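Local structure of switch-activating protein 1 (Schizosaccharomyces pombe, 5JDK) at residues A[38-49]-A[111-122]. The protein binds specific double-stranded DNA sequences, including the mating-type switching site SAS1 and a replication fork barrier in the rDNA, where it blocks replication forks. Sequence-based numbering, arbitrary orientation.
Sequences IKLMRLVVRHKH and ELDQLCDEWKAR
R42 grips the carboxylate of E111 side-on with two nitrogens: NE gives a hydrogen to OE2 (2.8 Å, N-H...O angle 164°) and NH2 one to OE1 (2.9 Å). OE1 receives its bond on the syn lone pair, while NE meets OE2 from the syn side, out of the carboxylate plane. A glutamine in place of E111 would probably leave the R42 guanidinium without its countercharge and without an acceptor for one of the two N-H groups that now bond E111. Further along, K48 NZ bonds E118 OE2 from the anti side (2.7 Å) and also donates to a water that in turn donates to E118 O. The E118 carboxylate lies against V45 CG1, its CG anti to the backbone N (chi1 -172°). Both pairs run along one edge of the interface, where 38-46 and 111-122 cross at 32°; their parent helices are first and last of the four in this all-helical N-terminal DNA-binding domain, whose family belongs to the helix-turn-helix clan. Between them L115 is a knob in the hole formed by I38, M41, R42 and V45. V44 CG1 sits over the W119 six-membered ring, 3.4 Å from its centroid, a CH-pi contact; W119 NE1 bonds a glycerol. Just past the end of helix 34-46, K48 O accepts from R122 NE (2.9 Å), which lies above the carbonyl plane, while R122 NH1 forms a salt bridge with E125. H47 ND1 turns back to L43 O, which H47 N also reaches from the opposite face.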
ATOM      1  N   ILE A  38       3.291  -8.250  -2.656  1.00  8.68           N
ATOM      2  CA  ILE A  38       3.804  -7.519  -3.803  1.00  9.01           C
ATOM      3  C   ILE A  38       2.726  -7.341  -4.870  1.00  8.24           C
ATOM      4  O   ILE A  38       2.564  -6.250  -5.420  1.00  9.04           O
ATOM      5  CB  ILE A  38       5.076  -8.197  -4.340  1.00  9.56           C
ATOM      6  CG1 ILE A  38       6.216  -7.995  -3.349  1.00  9.80           C
ATOM      7  CG2 ILE A  38       5.455  -7.660  -5.724  1.00 12.67           C
ATOM      8  CD1 ILE A  38       7.442  -8.855  -3.602  1.00 13.22           C
ATOM      9  N   LYS A  39       1.964  -8.393  -5.186  1.00  8.41           N
ATOM     10  CA  LYS A  39       0.876  -8.220  -6.149  1.00  8.89           C
ATOM     11  C   LYS A  39      -0.116  -7.155  -5.689  1.00  8.35           C
ATOM     12  O   LYS A  39      -0.564  -6.308  -6.488  1.00  8.80           O
ATOM     13  CB  LYS A  39       0.167  -9.551  -6.371  1.00 10.43           C
ATOM     14  CG  LYS A  39       1.012 -10.570  -7.120  1.00 11.73           C
ATOM     15  CD  LYS A  39       0.288 -11.898  -7.258  1.00 20.91           C
ATOM     16  CE  LYS A  39       1.093 -12.882  -8.089  1.00 37.31           C
ATOM     17  NZ  LYS A  39       0.440 -14.217  -8.153  1.00 43.56           N
ATOM     18  N   LEU A  40      -0.477  -7.188  -4.403  1.00  7.55           N
ATOM     19  CA  LEU A  40      -1.420  -6.226  -3.853  1.00  7.27           C
ATOM     20  C   LEU A  40      -0.872  -4.809  -3.948  1.00  7.21           C
ATOM     21  O   LEU A  40      -1.569  -3.891  -4.412  1.00  7.38           O
ATOM     22  CB  LEU A  40      -1.741  -6.597  -2.410  1.00  7.15           C
ATOM     23  CG  LEU A  40      -2.656  -5.651  -1.641  1.00  7.74           C
ATOM     24  CD1 LEU A  40      -3.985  -5.478  -2.340  1.00  9.18           C
ATOM     25  CD2 LEU A  40      -2.869  -6.176  -0.238  1.00  9.14           C
ATOM     26  N   MET A  41       0.377  -4.598  -3.502  1.00  6.90           N
ATOM     27  CA  MET A  41       0.929  -3.249  -3.531  1.00  6.52           C
ATOM     28  C   MET A  41       1.203  -2.759  -4.947  1.00  6.75           C
ATOM     29  O   MET A  41       1.111  -1.556  -5.198  1.00  7.02           O
ATOM     30  CB  MET A  41       2.158  -3.148  -2.641  1.00  6.78           C
ATOM     31  CG  MET A  41       1.846  -3.292  -1.174  1.00  7.02           C
ATOM     32  SD  MET A  41       0.643  -2.131  -0.522  1.00  7.20           S
ATOM     33  CE  MET A  41       1.538  -0.593  -0.705  1.00  9.91           C
ATOM     34  N   ARG A  42       1.517  -3.656  -5.882  1.00  7.58           N
ATOM     35  CA  ARG A  42       1.593  -3.245  -7.277  1.00  7.28           C
ATOM     36  C   ARG A  42       0.271  -2.647  -7.728  1.00  7.60           C
ATOM     37  O   ARG A  42       0.249  -1.623  -8.418  1.00  8.12           O
ATOM     38  CB  ARG A  42       1.944  -4.430  -8.176  1.00  8.85           C
ATOM     39  CG  ARG A  42       3.401  -4.863  -8.129  1.00  9.93           C
ATOM     40  CD  ARG A  42       3.615  -6.097  -8.979  1.00 10.78           C
ATOM     41  NE  ARG A  42       4.976  -6.597  -8.904  1.00 12.63           N
ATOM     42  CZ  ARG A  42       5.335  -7.819  -9.277  1.00 15.10           C
ATOM     43  NH1 ARG A  42       4.430  -8.666  -9.753  1.00 20.54           N
ATOM     44  NH2 ARG A  42       6.598  -8.198  -9.170  1.00 16.56           N
ATOM     45  N   LEU A  43      -0.847  -3.286  -7.365  1.00  7.47           N
ATOM     46  CA  LEU A  43      -2.157  -2.746  -7.738  1.00  7.71           C
ATOM     47  C   LEU A  43      -2.445  -1.419  -7.051  1.00  6.98           C
ATOM     48  O   LEU A  43      -2.953  -0.483  -7.678  1.00  7.32           O
ATOM     49  CB  LEU A  43      -3.251  -3.738  -7.374  1.00  8.13           C
ATOM     50  CG  LEU A  43      -3.331  -5.007  -8.199  1.00 10.51           C
ATOM     51  CD1 LEU A  43      -4.340  -5.944  -7.571  1.00 12.45           C
ATOM     52  CD2 LEU A  43      -3.701  -4.691  -9.636  1.00 15.43           C
ATOM     53  N   VAL A  44      -2.161  -1.333  -5.755  1.00  6.56           N
ATOM     54  CA  VAL A  44      -2.374  -0.087  -5.023  1.00  6.18           C
ATOM     55  C   VAL A  44      -1.622   1.057  -5.695  1.00  6.02           C
ATOM     56  O   VAL A  44      -2.177   2.133  -5.960  1.00  7.56           O
ATOM     57  CB  VAL A  44      -1.937  -0.278  -3.560  1.00  6.32           C
ATOM     58  CG1 VAL A  44      -1.854   1.039  -2.826  1.00  7.95           C
ATOM     59  CG2 VAL A  44      -2.896  -1.223  -2.838  1.00  6.72           C
ATOM     60  N   VAL A  45      -0.337   0.845  -5.970  1.00  6.23           N
ATOM     61  CA  VAL A  45       0.481   1.896  -6.565  1.00  6.49           C
ATOM     62  C   VAL A  45       0.017   2.228  -7.980  1.00  6.58           C
ATOM     63  O   VAL A  45      -0.039   3.399  -8.358  1.00  7.06           O
ATOM     64  CB  VAL A  45       1.964   1.500  -6.504  1.00  8.61           C
ATOM     65  CG1 VAL A  45       2.817   2.420  -7.333  1.00  9.52           C
ATOM     66  CG2 VAL A  45       2.435   1.546  -5.056  1.00  8.97           C
ATOM     67  N   ARG A  46      -0.295   1.214  -8.793  1.00  6.96           N
ATOM     68  CA  ARG A  46      -0.753   1.476 -10.156  1.00  6.80           C
ATOM     69  C   ARG A  46      -1.962   2.391 -10.168  1.00  6.53           C
ATOM     70  O   ARG A  46      -2.105   3.230 -11.065  1.00  7.83           O
ATOM     71  CB  ARG A  46      -1.098   0.159 -10.860  1.00  7.49           C
ATOM     72  CG  ARG A  46      -1.695   0.329 -12.252  1.00  8.02           C
ATOM     73  CD  ARG A  46      -0.674   0.917 -13.206  1.00 10.91           C
ATOM     74  NE  ARG A  46      -1.187   1.263 -14.535  1.00 10.70           N
ATOM     75  CZ  ARG A  46      -1.694   2.450 -14.868  1.00 10.04           C
ATOM     76  NH1 ARG A  46      -1.805   3.409 -13.953  1.00 10.93           N
ATOM     77  NH2 ARG A  46      -2.088   2.681 -16.110  1.00 11.63           N
ATOM     78  N   HIS A  47      -2.850   2.232  -9.189  1.00  7.03           N
ATOM     79  CA  HIS A  47      -4.091   2.987  -9.109  1.00  6.75           C
ATOM     80  C   HIS A  47      -4.012   4.158  -8.138  1.00  7.29           C
ATOM     81  O   HIS A  47      -5.051   4.706  -7.767  1.00  7.62           O
ATOM     82  CB  HIS A  47      -5.230   2.048  -8.699  1.00  8.10           C
ATOM     83  CG  HIS A  47      -5.548   1.018  -9.730  1.00  8.15           C
ATOM     84  ND1 HIS A  47      -4.870  -0.176  -9.844  1.00  9.86           N
ATOM     85  CD2 HIS A  47      -6.468   1.024 -10.722  1.00 10.29           C
ATOM     86  CE1 HIS A  47      -5.359  -0.862 -10.864  1.00 12.30           C
ATOM     87  NE2 HIS A  47      -6.330  -0.157 -11.411  1.00 13.06           N
ATOM     88  N   LYS A  48      -2.809   4.590  -7.760  1.00  6.47           N
ATOM     89  CA  LYS A  48      -2.671   5.514  -6.637  1.00  7.15           C
ATOM     90  C   LYS A  48      -3.373   6.838  -6.886  1.00  7.89           C
ATOM     91  O   LYS A  48      -3.845   7.472  -5.933  1.00  8.36           O
ATOM     92  CB  LYS A  48      -1.191   5.738  -6.319  1.00  7.38           C
ATOM     93  CG  LYS A  48      -0.426   6.542  -7.358  1.00  8.58           C
ATOM     94  CD  LYS A  48       1.054   6.583  -7.056  1.00  8.43           C
ATOM     95  CE  LYS A  48       1.764   7.507  -8.012  1.00 10.24           C
ATOM     96  NZ  LYS A  48       3.217   7.568  -7.717  1.00 10.91           N
ATOM     97  N   HIS A  49      -3.442   7.287  -8.136  1.00  8.08           N
ATOM     98  CA  HIS A  49      -4.075   8.564  -8.431  1.00  9.25           C
ATOM     99  C   HIS A  49      -5.587   8.481  -8.373  1.00  8.83           C
ATOM    100  O   HIS A  49      -6.255   9.519  -8.449  1.00 11.56           O
ATOM    101  CB  HIS A  49      -3.594   9.090  -9.783  1.00 12.63           C
ATOM    102  CG  HIS A  49      -2.166   9.543  -9.757  1.00 31.38           C
ATOM    103  ND1 HIS A  49      -1.200   9.030 -10.595  1.00 42.00           N
ATOM    104  CD2 HIS A  49      -1.537  10.443  -8.965  1.00 39.14           C
ATOM    105  CE1 HIS A  49      -0.041   9.607 -10.332  1.00 41.75           C
ATOM    106  NE2 HIS A  49      -0.218  10.467  -9.346  1.00 42.45           N
ATOM    107  N   GLU A 111      11.644  -4.587  -3.965  1.00  8.21           N
ATOM    108  CA  GLU A 111      10.442  -4.189  -4.698  1.00  8.87           C
ATOM    109  C   GLU A 111       9.329  -3.801  -3.741  1.00  7.18           C
ATOM    110  O   GLU A 111       8.668  -2.766  -3.922  1.00  8.06           O
ATOM    111  CB  GLU A 111       9.942  -5.279  -5.650  1.00  9.10           C
ATOM    112  CG  GLU A 111       8.713  -4.747  -6.400  1.00 12.11           C
ATOM    113  CD  GLU A 111       8.132  -5.663  -7.443  1.00 12.05           C
ATOM    114  OE1 GLU A 111       8.518  -6.844  -7.517  1.00 14.01           O
ATOM    115  OE2 GLU A 111       7.259  -5.166  -8.191  1.00 14.13           O
ATOM    116  N   LEU A 112       9.081  -4.619  -2.717  1.00  7.26           N
ATOM    117  CA  LEU A 112       8.003  -4.264  -1.801  1.00  7.10           C
ATOM    118  C   LEU A 112       8.304  -2.945  -1.100  1.00  6.91           C
ATOM    119  O   LEU A 112       7.421  -2.094  -0.953  1.00  7.27           O
ATOM    120  CB  LEU A 112       7.728  -5.390  -0.802  1.00  7.16           C
ATOM    121  CG  LEU A 112       6.491  -5.176   0.082  1.00  7.04           C
ATOM    122  CD1 LEU A 112       5.248  -4.886  -0.702  1.00  8.11           C
ATOM    123  CD2 LEU A 112       6.258  -6.398   0.957  1.00  8.54           C
ATOM    124  N   ASP A 113       9.548  -2.746  -0.677  1.00  7.31           N
ATOM    125  CA  ASP A 113       9.901  -1.488  -0.037  1.00  6.96           C
ATOM    126  C   ASP A 113       9.675  -0.311  -0.984  1.00  6.73           C
ATOM    127  O   ASP A 113       9.219   0.757  -0.551  1.00  7.44           O
ATOM    128  CB  ASP A 113      11.361  -1.520   0.422  1.00  7.29           C
ATOM    129  CG  ASP A 113      11.596  -2.358   1.680  1.00  6.75           C
ATOM    130  OD1 ASP A 113      10.629  -2.783   2.350  1.00  7.79           O
ATOM    131  OD2 ASP A 113      12.787  -2.558   2.002  1.00  8.40           O
ATOM    132  N   GLN A 114      10.034  -0.465  -2.267  1.00  7.08           N
ATOM    133  CA  GLN A 114       9.857   0.632  -3.218  1.00  8.26           C
ATOM    134  C   GLN A 114       8.384   0.952  -3.421  1.00  6.99           C
ATOM    135  O   GLN A 114       7.990   2.130  -3.478  1.00  7.60           O
ATOM    136  CB  GLN A 114      10.522   0.285  -4.549  1.00  8.84           C
ATOM    137  CG  GLN A 114      10.496   1.418  -5.566  1.00 11.75           C
ATOM    138  CD  GLN A 114       9.143   1.600  -6.240  1.00 36.28           C
ATOM    139  OE1 GLN A 114       8.626   2.715  -6.324  1.00 43.21           O
ATOM    140  NE2 GLN A 114       8.568   0.505  -6.729  1.00 37.44           N
ATOM    141  N   LEU A 115       7.552  -0.082  -3.527  1.00  6.73           N
ATOM    142  CA  LEU A 115       6.116   0.135  -3.637  1.00  7.55           C
ATOM    143  C   LEU A 115       5.574   0.845  -2.405  1.00  6.22           C
ATOM    144  O   LEU A 115       4.753   1.764  -2.519  1.00  6.53           O
ATOM    145  CB  LEU A 115       5.414  -1.204  -3.850  1.00  6.79           C
ATOM    146  CG  LEU A 115       5.694  -1.866  -5.192  1.00  7.96           C
ATOM    147  CD1 LEU A 115       5.285  -3.326  -5.158  1.00  8.87           C
ATOM    148  CD2 LEU A 115       4.956  -1.145  -6.311  1.00  8.76           C
ATOM    149  N   CYS A 116       6.022   0.427  -1.225  1.00  6.64           N
ATOM    150  CA  CYS A 116       5.594   1.076  -0.001  1.00  5.97           C
ATOM    151  C   CYS A 116       6.039   2.536   0.044  1.00  6.42           C
ATOM    152  O   CYS A 116       5.280   3.407   0.478  1.00  7.03           O
ATOM    153  CB  CYS A 116       6.128   0.310   1.204  1.00  6.32           C
ATOM    154  SG  CYS A 116       5.374  -1.316   1.431  1.00  6.59           S
ATOM    155  N   ASP A 117       7.265   2.829  -0.382  1.00  7.03           N
ATOM    156  CA  ASP A 117       7.719   4.215  -0.424  1.00  7.41           C
ATOM    157  C   ASP A 117       6.804   5.053  -1.311  1.00  7.15           C
ATOM    158  O   ASP A 117       6.424   6.181  -0.954  1.00  7.49           O
ATOM    159  CB  ASP A 117       9.151   4.253  -0.959  1.00  9.18           C
ATOM    160  CG  ASP A 117       9.652   5.660  -1.155  1.00 15.63           C
ATOM    161  OD1 ASP A 117       9.922   6.343  -0.150  1.00 17.33           O
ATOM    162  OD2 ASP A 117       9.756   6.095  -2.320  1.00 21.17           O
ATOM    163  N   GLU A 118       6.425   4.510  -2.471  1.00  6.85           N
ATOM    164  CA  GLU A 118       5.584   5.262  -3.395  1.00  6.79           C
ATOM    165  C   GLU A 118       4.183   5.468  -2.821  1.00  6.16           C
ATOM    166  O   GLU A 118       3.589   6.548  -2.959  1.00  7.10           O
ATOM    167  CB  GLU A 118       5.563   4.535  -4.740  1.00  8.36           C
ATOM    168  CG  GLU A 118       4.890   5.312  -5.830  1.00  9.92           C
ATOM    169  CD  GLU A 118       5.146   4.791  -7.233  1.00  9.86           C
ATOM    170  OE1 GLU A 118       6.036   3.951  -7.413  1.00 12.84           O
ATOM    171  OE2 GLU A 118       4.450   5.260  -8.148  1.00 12.10           O
ATOM    172  N   TRP A 119       3.644   4.455  -2.147  1.00  6.27           N
ATOM    173  CA  TRP A 119       2.328   4.600  -1.529  1.00  6.44           C
ATOM    174  C   TRP A 119       2.362   5.581  -0.363  1.00  6.41           C
ATOM    175  O   TRP A 119       1.469   6.437  -0.234  1.00  7.20           O
ATOM    176  CB  TRP A 119       1.806   3.232  -1.084  1.00  6.69           C
ATOM    177  CG  TRP A 119       0.397   3.273  -0.588  1.00  6.36           C
ATOM    178  CD1 TRP A 119      -0.066   2.810   0.605  1.00  6.97           C
ATOM    179  CD2 TRP A 119      -0.748   3.812  -1.281  1.00  6.16           C
ATOM    180  NE1 TRP A 119      -1.423   3.012   0.697  1.00  6.96           N
ATOM    181  CE2 TRP A 119      -1.861   3.630  -0.444  1.00  6.49           C
ATOM    182  CE3 TRP A 119      -0.940   4.414  -2.526  1.00  7.03           C
ATOM    183  CZ2 TRP A 119      -3.146   4.044  -0.805  1.00  6.99           C
ATOM    184  CZ3 TRP A 119      -2.215   4.822  -2.883  1.00  7.89           C
ATOM    185  CH2 TRP A 119      -3.299   4.627  -2.029  1.00  8.15           C
ATOM    186  N   LYS A 120       3.392   5.486   0.480  1.00  6.62           N
ATOM    187  CA  LYS A 120       3.587   6.449   1.555  1.00  6.50           C
ATOM    188  C   LYS A 120       3.593   7.875   1.017  1.00  6.69           C
ATOM    189  O   LYS A 120       2.989   8.786   1.613  1.00  6.95           O
ATOM    190  CB  LYS A 120       4.911   6.111   2.245  1.00  7.20           C
ATOM    191  CG  LYS A 120       5.366   7.100   3.288  1.00  9.83           C
ATOM    192  CD  LYS A 120       6.595   6.575   4.010  1.00 10.66           C
ATOM    193  CE  LYS A 120       7.167   7.582   4.973  1.00 15.67           C
ATOM    194  NZ  LYS A 120       8.198   6.968   5.857  1.00 19.01           N
ATOM    195  N   ALA A 121       4.297   8.089  -0.096  1.00  6.67           N
ATOM    196  CA  ALA A 121       4.361   9.418  -0.696  1.00  7.45           C
ATOM    197  C   ALA A 121       2.992   9.888  -1.170  1.00  6.42           C
ATOM    198  O   ALA A 121       2.653  11.067  -1.025  1.00  7.59           O
ATOM    199  CB  ALA A 121       5.377   9.428  -1.837  1.00  8.62           C
ATOM    200  N   ARG A 122       2.179   8.986  -1.731  1.00  6.74           N
ATOM    201  CA  ARG A 122       0.835   9.387  -2.156  1.00  7.34           C
ATOM    202  C   ARG A 122      -0.040   9.764  -0.962  1.00  6.38           C
ATOM    203  O   ARG A 122      -0.751  10.784  -0.994  1.00  6.96           O
ATOM    204  CB  ARG A 122       0.176   8.272  -2.976  1.00  7.38           C
ATOM    205  CG  ARG A 122      -1.271   8.546  -3.368  1.00  7.77           C
ATOM    206  CD  ARG A 122      -1.379   9.770  -4.242  1.00  8.23           C
ATOM    207  NE  ARG A 122      -2.747   9.917  -4.731  1.00  8.50           N
ATOM    208  CZ  ARG A 122      -3.285  11.052  -5.149  1.00  9.81           C
ATOM    209  NH1 ARG A 122      -2.587  12.175  -5.142  1.00 11.26           N
ATOM    210  NH2 ARG A 122      -4.538  11.059  -5.571  1.00 11.50           N
TER
HETATM  211  O   HOH W   1       3.589   8.407  -4.999  1.00 11.66           O